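Protein (glyceraldehyde 3-phosphate dehydrogenase) (Sulfolobus solfataricus, PDB 1B7G) catalyses the phosphorylating oxidation of D-glyceraldehyde 3-phosphate in glycolysis, accepting NAD or NADP as cofactor with a marked preference for NADP. Local coordinates at residues A[13-18]-A[299-304]; A[307-312]-A[326-331]. The protein carries 1 engineered substitution. All blocks are in the same frame, centred on the assembly; numbering follows the deposited sequence.

Contact 1: A[13-18]-A[299-304]; sequences GKRVAD and HQESIV
R15 leaves its helix with CG anti to the carbonyl carbon (chi1 -58°) and runs extended from CG to NE, which carries its end across to E301; the glutamate has a matching first torsion (-65°) and is also extended beyond CG. The guanidinium therefore rests on E301, with E301 CB 3.7 Å above the centre of one face. Nearer the helix, R15 CD closes to 3.0 Å from E301 O. E301 OE2 lies well out of the guanidinium plane, the carboxylate being turned 43° from it, and R15 NH2 stands 3.7 Å from E301 OE2: a long salt bridge of charges alone. A water in the guanidinium plane completes the link, accepting from R15 NH1 at 2.8 Å and donating to E301 OE2. H299 NE2 donates to the anti lone pair of E301 OE1 at 2.6 Å, fixing the carboxylate from its other oxygen. The stronger partner of R15 is D274, in a salt bridge at NE, and NH1 also bonds T11 O; R266 of the second subunit pairs with E301 OE2. The contact joins helix 11-21, which follows a glycine-rich turn consistent with the Rossmann dinucleotide-binding motif, to the loop carrying Q300, a probable NAD-binding residue.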
ATOM      1  N   GLY A  13       8.886  12.722  -6.869  1.00 22.61           N
ATOM      2  CA  GLY A  13      10.073  12.436  -7.660  1.00 26.64           C
ATOM      3  C   GLY A  13      10.302  10.954  -7.906  1.00 28.44           C
ATOM      4  O   GLY A  13      10.502  10.528  -9.028  1.00 26.50           O
ATOM      5  N   LYS A  14      10.249  10.109  -6.855  1.00 26.99           N
ATOM      6  CA  LYS A  14      10.420   8.668  -7.084  1.00 30.57           C
ATOM      7  C   LYS A  14       9.419   8.183  -8.120  1.00 31.29           C
ATOM      8  O   LYS A  14       9.732   7.316  -8.958  1.00 28.38           O
ATOM      9  CB  LYS A  14      10.405   7.892  -5.784  1.00 37.27           C
ATOM     10  CG  LYS A  14       9.052   7.612  -5.117  1.00 28.66           C
ATOM     11  CD  LYS A  14       9.332   7.044  -3.714  1.00 30.62           C
ATOM     12  CE  LYS A  14       8.123   7.105  -2.811  1.00 25.22           C
ATOM     13  NZ  LYS A  14       8.370   6.380  -1.526  1.00 23.33           N
ATOM     14  N   ARG A  15       8.167   8.640  -8.094  1.00 29.43           N
ATOM     15  CA  ARG A  15       7.172   8.212  -9.057  1.00 23.48           C
ATOM     16  C   ARG A  15       7.386   8.920 -10.412  1.00 22.57           C
ATOM     17  O   ARG A  15       7.107   8.284 -11.439  1.00 22.48           O
ATOM     18  CB  ARG A  15       5.747   8.484  -8.564  1.00 24.92           C
ATOM     19  CG  ARG A  15       5.434   7.817  -7.235  1.00 26.03           C
ATOM     20  CD  ARG A  15       4.240   8.548  -6.559  1.00 29.36           C
ATOM     21  NE  ARG A  15       3.554   7.474  -5.754  1.00 24.46           N
ATOM     22  CZ  ARG A  15       3.887   7.244  -4.488  1.00 22.48           C
ATOM     23  NH1 ARG A  15       4.841   7.977  -3.917  1.00 28.72           N
ATOM     24  NH2 ARG A  15       3.253   6.332  -3.775  1.00 22.12           N
ATOM     25  N   VAL A  16       7.897  10.126 -10.440  1.00 24.18           N
ATOM     26  CA  VAL A  16       8.132  10.724 -11.795  1.00 25.37           C
ATOM     27  C   VAL A  16       9.319  10.009 -12.442  1.00 29.78           C
ATOM     28  O   VAL A  16       9.298   9.740 -13.653  1.00 30.91           O
ATOM     29  CB  VAL A  16       8.242  12.226 -11.783  1.00 30.17           C
ATOM     30  CG1 VAL A  16       8.697  12.709 -13.166  1.00 18.74           C
ATOM     31  CG2 VAL A  16       6.825  12.866 -11.495  1.00 23.66           C
ATOM     32  N   ALA A  17      10.286   9.591 -11.618  1.00 26.94           N
ATOM     33  CA  ALA A  17      11.425   8.820 -12.165  1.00 29.25           C
ATOM     34  C   ALA A  17      10.965   7.503 -12.743  1.00 27.62           C
ATOM     35  O   ALA A  17      11.292   7.218 -13.917  1.00 29.99           O
ATOM     36  CB  ALA A  17      12.530   8.683 -11.148  1.00 27.30           C
ATOM     37  N   ASP A  18      10.113   6.750 -12.040  1.00 28.29           N
ATOM     38  CA  ASP A  18       9.576   5.520 -12.555  1.00 30.05           C
ATOM     39  C   ASP A  18       8.725   5.703 -13.817  1.00 35.02           C
ATOM     40  O   ASP A  18       8.831   4.869 -14.735  1.00 29.70           O
ATOM     41  CB  ASP A  18       8.793   4.737 -11.514  1.00 33.74           C
ATOM     42  CG  ASP A  18       9.650   4.014 -10.504  1.00 34.89           C
ATOM     43  OD1 ASP A  18      10.897   4.023 -10.595  1.00 34.30           O
ATOM     44  OD2 ASP A  18       9.059   3.415  -9.585  1.00 33.67           O
ATOM     45  N   HIS A 299      -5.950  11.042  -4.920  1.00 21.01           N
ATOM     46  CA  HIS A 299      -4.755  10.393  -4.360  1.00 24.68           C
ATOM     47  C   HIS A 299      -3.571  11.299  -4.604  1.00 26.56           C
ATOM     48  O   HIS A 299      -2.985  11.323  -5.713  1.00 24.61           O
ATOM     49  CB  HIS A 299      -4.520   8.987  -4.914  1.00 25.75           C
ATOM     50  CG  HIS A 299      -3.299   8.344  -4.281  1.00 31.00           C
ATOM     51  ND1 HIS A 299      -2.383   7.619  -4.998  1.00 30.14           N
ATOM     52  CD2 HIS A 299      -2.833   8.361  -3.020  1.00 25.97           C
ATOM     53  CE1 HIS A 299      -1.406   7.216  -4.217  1.00 25.14           C
ATOM     54  NE2 HIS A 299      -1.672   7.637  -2.985  1.00 31.20           N
ATOM     55  N   GLN A 300      -3.171  12.023  -3.565  1.00 21.71           N
ATOM     56  CA  GLN A 300      -2.185  13.076  -3.700  1.00 26.58           C
ATOM     57  C   GLN A 300      -0.788  12.560  -4.016  1.00 27.08           C
ATOM     58  O   GLN A 300       0.007  13.340  -4.534  1.00 21.66           O
ATOM     59  CB  GLN A 300      -2.053  14.027  -2.506  1.00 26.31           C
ATOM     60  CG  GLN A 300      -1.515  13.364  -1.238  1.00 20.31           C
ATOM     61  CD  GLN A 300      -2.422  12.314  -0.676  1.00 24.19           C
ATOM     62  OE1 GLN A 300      -3.660  12.295  -0.856  1.00 21.78           O
ATOM     63  NE2 GLN A 300      -1.857  11.341   0.044  1.00 26.56           N
ATOM     64  N   GLU A 301      -0.498  11.306  -3.676  1.00 25.41           N
ATOM     65  CA  GLU A 301       0.873  10.862  -4.000  1.00 30.93           C
ATOM     66  C   GLU A 301       1.108  10.700  -5.507  1.00 24.24           C
ATOM     67  O   GLU A 301       2.270  10.731  -5.926  1.00 25.02           O
ATOM     68  CB  GLU A 301       1.134   9.532  -3.293  1.00 22.86           C
ATOM     69  CG  GLU A 301       1.129   9.696  -1.743  1.00 25.17           C
ATOM     70  CD  GLU A 301       1.285   8.275  -1.140  1.00 24.85           C
ATOM     71  OE1 GLU A 301       0.361   7.458  -1.308  1.00 27.95           O
ATOM     72  OE2 GLU A 301       2.340   8.005  -0.570  1.00 28.84           O
ATOM     73  N   SER A 302       0.063  10.488  -6.268  1.00 27.60           N
ATOM     74  CA  SER A 302       0.228  10.179  -7.687  1.00 27.16           C
ATOM     75  C   SER A 302      -0.507  11.002  -8.713  1.00 29.74           C
ATOM     76  O   SER A 302      -0.180  10.816  -9.911  1.00 22.17           O
ATOM     77  CB  SER A 302      -0.200   8.714  -7.863  1.00 26.16           C
ATOM     78  OG  SER A 302      -1.565   8.493  -7.693  1.00 27.38           O
ATOM     79  N   ILE A 303      -1.533  11.768  -8.398  1.00 21.47           N
ATOM     80  CA  ILE A 303      -2.290  12.469  -9.418  1.00 22.66           C
ATOM     81  C   ILE A 303      -1.461  13.303 -10.377  1.00 19.55           C
ATOM     82  O   ILE A 303      -1.744  13.235 -11.589  1.00 25.17           O
ATOM     83  CB  ILE A 303      -3.440  13.323  -8.820  1.00 18.15           C
ATOM     84  CG1 ILE A 303      -4.182  14.011  -9.982  1.00 20.27           C
ATOM     85  CG2 ILE A 303      -2.869  14.309  -7.784  1.00 17.74           C
ATOM     86  CD1 ILE A 303      -5.571  14.554  -9.575  1.00 24.87           C
ATOM     87  N   VAL A 304      -0.373  13.931  -9.945  1.00 21.99           N
ATOM     88  CA  VAL A 304       0.393  14.770 -10.856  1.00 26.59           C
ATOM     89  C   VAL A 304       1.441  14.016 -11.671  1.00 28.27           C
ATOM     90  O   VAL A 304       2.082  14.650 -12.532  1.00 21.82           O
ATOM     91  CB  VAL A 304       1.024  16.011 -10.230  1.00 26.28           C
ATOM     92  CG1 VAL A 304      -0.048  16.936  -9.649  1.00 28.98           C
ATOM     93  CG2 VAL A 304       2.092  15.731  -9.189  1.00 23.90           C
TER
HETATM   94  O   HOH W   1       5.078   8.043  -1.121  1.00 37.33           O

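Contact 2: A[307-312]-A[326-331]; sequences ENIDAI and RITNES
The D310 carboxylate is the flat group that meets T328: T328 OG1 approaches D310 OD1 obliquely, from well out of the carboxylate plane, with T328 CG2 on the same side. The hydroxyl oxygen T328 OG1 is 2.8 Å from D310 OD1, a hydrogen bond that is only probable, since the hydroxyl proton may be shared with a second acceptor. D310 OD2 carries the stronger partner, a salt bridge to R245, and S324 hydrogen-bonds OD1, so both oxygens of this buried acid are engaged. T328 OG1 is also bonded by R313 NH1, which together with R245 would be expected to stabilise the negative charge. With OG1 anti to the carbonyl carbon (chi1 -61°), T328 turns its hydroxyl to the aspartate and sets CG2 4.0 Å from I309 CB. The isoleucine adds apolar cover: its CG2 branch lies 3.4 Å from T328 OG1, while the end of its CG1 branch leads off toward helix 11-21, where the side chain touches A19 and I20. Two consecutive C-terminal helices are joined here, and the first of them, helix 304-315, packs on strands 103-106 and 133-136 of the parallel sheet of the Rossmann-type domain.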
ATOM      1  N   GLU A 307       0.715  14.128 -15.421  1.00 27.10           N
ATOM      2  CA  GLU A 307       0.799  15.514 -15.780  1.00 27.34           C
ATOM      3  C   GLU A 307       2.239  15.964 -16.017  1.00 24.87           C
ATOM      4  O   GLU A 307       2.526  16.689 -16.972  1.00 24.63           O
ATOM      5  CB  GLU A 307       0.171  16.442 -14.686  1.00 26.67           C
ATOM      6  CG  GLU A 307      -1.270  16.068 -14.354  1.00 28.45           C
ATOM      7  CD  GLU A 307      -2.208  16.106 -15.538  1.00 26.51           C
ATOM      8  OE1 GLU A 307      -1.932  16.918 -16.444  1.00 23.44           O
ATOM      9  OE2 GLU A 307      -3.167  15.297 -15.646  1.00 22.11           O
ATOM     10  N   ASN A 308       3.172  15.491 -15.193  1.00 22.22           N
ATOM     11  CA  ASN A 308       4.574  15.863 -15.370  1.00 21.51           C
ATOM     12  C   ASN A 308       5.131  15.237 -16.668  1.00 27.14           C
ATOM     13  O   ASN A 308       5.941  15.881 -17.362  1.00 27.81           O
ATOM     14  CB  ASN A 308       5.412  15.449 -14.165  1.00 23.58           C
ATOM     15  CG  ASN A 308       5.470  16.459 -13.047  1.00 26.46           C
ATOM     16  OD1 ASN A 308       6.312  17.357 -13.046  1.00 26.98           O
ATOM     17  ND2 ASN A 308       4.571  16.332 -12.079  1.00 27.05           N
ATOM     18  N   ILE A 309       4.669  14.028 -16.999  1.00 20.33           N
ATOM     19  CA  ILE A 309       5.117  13.411 -18.256  1.00 27.08           C
ATOM     20  C   ILE A 309       4.643  14.209 -19.462  1.00 30.04           C
ATOM     21  O   ILE A 309       5.430  14.577 -20.369  1.00 24.66           O
ATOM     22  CB  ILE A 309       4.695  11.943 -18.346  1.00 30.39           C
ATOM     23  CG1 ILE A 309       5.266  11.103 -17.212  1.00 25.32           C
ATOM     24  CG2 ILE A 309       5.167  11.371 -19.712  1.00 27.47           C
ATOM     25  CD1 ILE A 309       6.765  11.247 -16.983  1.00 22.89           C
ATOM     26  N   ASP A 310       3.373  14.625 -19.492  1.00 24.85           N
ATOM     27  CA  ASP A 310       2.887  15.456 -20.602  1.00 24.11           C
ATOM     28  C   ASP A 310       3.561  16.797 -20.671  1.00 26.27           C
ATOM     29  O   ASP A 310       3.816  17.337 -21.777  1.00 27.26           O
ATOM     30  CB  ASP A 310       1.368  15.606 -20.513  1.00 25.19           C
ATOM     31  CG  ASP A 310       0.650  14.296 -20.705  1.00 34.25           C
ATOM     32  OD1 ASP A 310       1.127  13.499 -21.555  1.00 30.37           O
ATOM     33  OD2 ASP A 310      -0.381  14.042 -20.042  1.00 28.34           O
ATOM     34  N   ALA A 311       3.858  17.398 -19.510  1.00 25.86           N
ATOM     35  CA  ALA A 311       4.495  18.678 -19.443  1.00 28.71           C
ATOM     36  C   ALA A 311       5.870  18.595 -20.146  1.00 29.72           C
ATOM     37  O   ALA A 311       6.277  19.578 -20.771  1.00 25.94           O
ATOM     38  CB  ALA A 311       4.652  19.237 -18.039  1.00 26.29           C
ATOM     39  N   ILE A 312       6.586  17.499 -19.934  1.00 30.05           N
ATOM     40  CA  ILE A 312       7.875  17.326 -20.621  1.00 30.05           C
ATOM     41  C   ILE A 312       7.630  17.408 -22.127  1.00 23.19           C
ATOM     42  O   ILE A 312       8.271  18.162 -22.834  1.00 29.44           O
ATOM     43  CB  ILE A 312       8.525  15.978 -20.275  1.00 31.21           C
ATOM     44  CG1 ILE A 312       9.082  16.016 -18.843  1.00 29.90           C
ATOM     45  CG2 ILE A 312       9.633  15.644 -21.264  1.00 24.41           C
ATOM     46  CD1 ILE A 312       9.290  14.662 -18.186  1.00 24.99           C
ATOM     47  N   ARG A 326      -1.977   9.994 -24.981  1.00 29.13           N
ATOM     48  CA  ARG A 326      -2.199   8.574 -25.248  1.00 30.75           C
ATOM     49  C   ARG A 326      -1.021   7.735 -24.777  1.00 28.87           C
ATOM     50  O   ARG A 326      -1.238   6.692 -24.144  1.00 27.77           O
ATOM     51  CB  ARG A 326      -2.599   8.313 -26.702  1.00 33.36           C
ATOM     52  CG  ARG A 326      -2.390   6.878 -27.146  1.00 36.20           C
ATOM     53  CD  ARG A 326      -2.484   6.694 -28.659  1.00 41.58           C
ATOM     54  NE  ARG A 326      -3.549   7.529 -29.197  1.00 51.24           N
ATOM     55  CZ  ARG A 326      -3.402   8.620 -29.942  1.00 58.24           C
ATOM     56  NH1 ARG A 326      -2.205   9.046 -30.330  1.00 43.53           N
ATOM     57  NH2 ARG A 326      -4.500   9.293 -30.303  1.00 46.29           N
ATOM     58  N   ILE A 327       0.215   8.168 -24.978  1.00 30.53           N
ATOM     59  CA  ILE A 327       1.381   7.383 -24.562  1.00 30.79           C
ATOM     60  C   ILE A 327       1.513   7.387 -23.038  1.00 29.02           C
ATOM     61  O   ILE A 327       1.768   6.367 -22.414  1.00 27.58           O
ATOM     62  CB  ILE A 327       2.659   7.879 -25.238  1.00 28.62           C
ATOM     63  CG1 ILE A 327       2.550   7.513 -26.758  1.00 31.08           C
ATOM     64  CG2 ILE A 327       3.903   7.286 -24.658  1.00 28.72           C
ATOM     65  CD1 ILE A 327       3.431   8.372 -27.634  1.00 28.64           C
ATOM     66  N   THR A 328       1.351   8.572 -22.461  1.00 28.52           N
ATOM     67  CA  THR A 328       1.385   8.696 -20.995  1.00 25.89           C
ATOM     68  C   THR A 328       0.337   7.763 -20.409  1.00 23.56           C
ATOM     69  O   THR A 328       0.703   6.911 -19.612  1.00 26.42           O
ATOM     70  CB  THR A 328       1.117  10.124 -20.584  1.00 25.52           C
ATOM     71  OG1 THR A 328       2.161  10.941 -21.149  1.00 26.12           O
ATOM     72  CG2 THR A 328       1.132  10.281 -19.046  1.00 23.28           C
ATOM     73  N   ASN A 329      -0.899   7.839 -20.885  1.00 23.08           N
ATOM     74  CA  ASN A 329      -1.974   7.013 -20.410  1.00 24.93           C
ATOM     75  C   ASN A 329      -1.751   5.518 -20.538  1.00 32.93           C
ATOM     76  O   ASN A 329      -1.942   4.773 -19.557  1.00 25.33           O
ATOM     77  CB  ASN A 329      -3.314   7.414 -21.033  1.00 24.56           C
ATOM     78  CG  ASN A 329      -3.765   8.771 -20.456  1.00 29.37           C
ATOM     79  OD1 ASN A 329      -3.206   9.284 -19.496  1.00 25.65           O
ATOM     80  ND2 ASN A 329      -4.726   9.365 -21.123  1.00 18.61           N
ATOM     81  N   GLU A 330      -1.377   5.073 -21.741  1.00 25.13           N
ATOM     82  CA  GLU A 330      -1.198   3.646 -21.962  1.00 28.30           C
ATOM     83  C   GLU A 330      -0.041   3.115 -21.142  1.00 23.48           C
ATOM     84  O   GLU A 330      -0.125   2.076 -20.525  1.00 24.49           O
ATOM     85  CB  GLU A 330      -0.932   3.374 -23.472  1.00 25.08           C
ATOM     86  CG  GLU A 330      -1.049   1.904 -23.828  1.00 50.36           C
ATOM     87  CD  GLU A 330       0.106   1.000 -23.523  1.00 64.97           C
ATOM     88  OE1 GLU A 330       1.276   1.447 -23.409  1.00 65.48           O
ATOM     89  OE2 GLU A 330      -0.138  -0.233 -23.392  1.00 72.02           O
ATOM     90  N   SER A 331       1.105   3.820 -21.190  1.00 23.04           N
ATOM     91  CA  SER A 331       2.272   3.316 -20.513  1.00 25.35           C
ATOM     92  C   SER A 331       2.109   3.295 -18.985  1.00 32.31           C
ATOM     93  O   SER A 331       2.877   2.569 -18.324  1.00 27.97           O
ATOM     94  CB  SER A 331       3.516   4.133 -20.856  1.00 25.98           C
ATOM     95  OG  SER A 331       3.391   5.490 -20.450  1.00 31.29           O
TER

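In the fold
Both contacts are buried at their touching residues, but contact 1 lies nearer the middle of the chain and reaches the second subunit, whereas no other chain touches contact 2, whose helix 321-331 exposes R326 and E330. They follow one another in sequence: the loop 299-304 runs straight into the helix that holds 307-312. Their centres are 12 Å apart, and they meet where V16 CG2 packs on N308 CB at 4.0 Å; helix 11-21, one side of contact 1, also packs on N308 and I309 of contact 2. Contact 1 ties a helix to a loop through charge, water and aliphatic packing on a guanidinium face, beside the probable cofactor site; contact 2 pairs two helices through a buried hydroxyl and carboxylate.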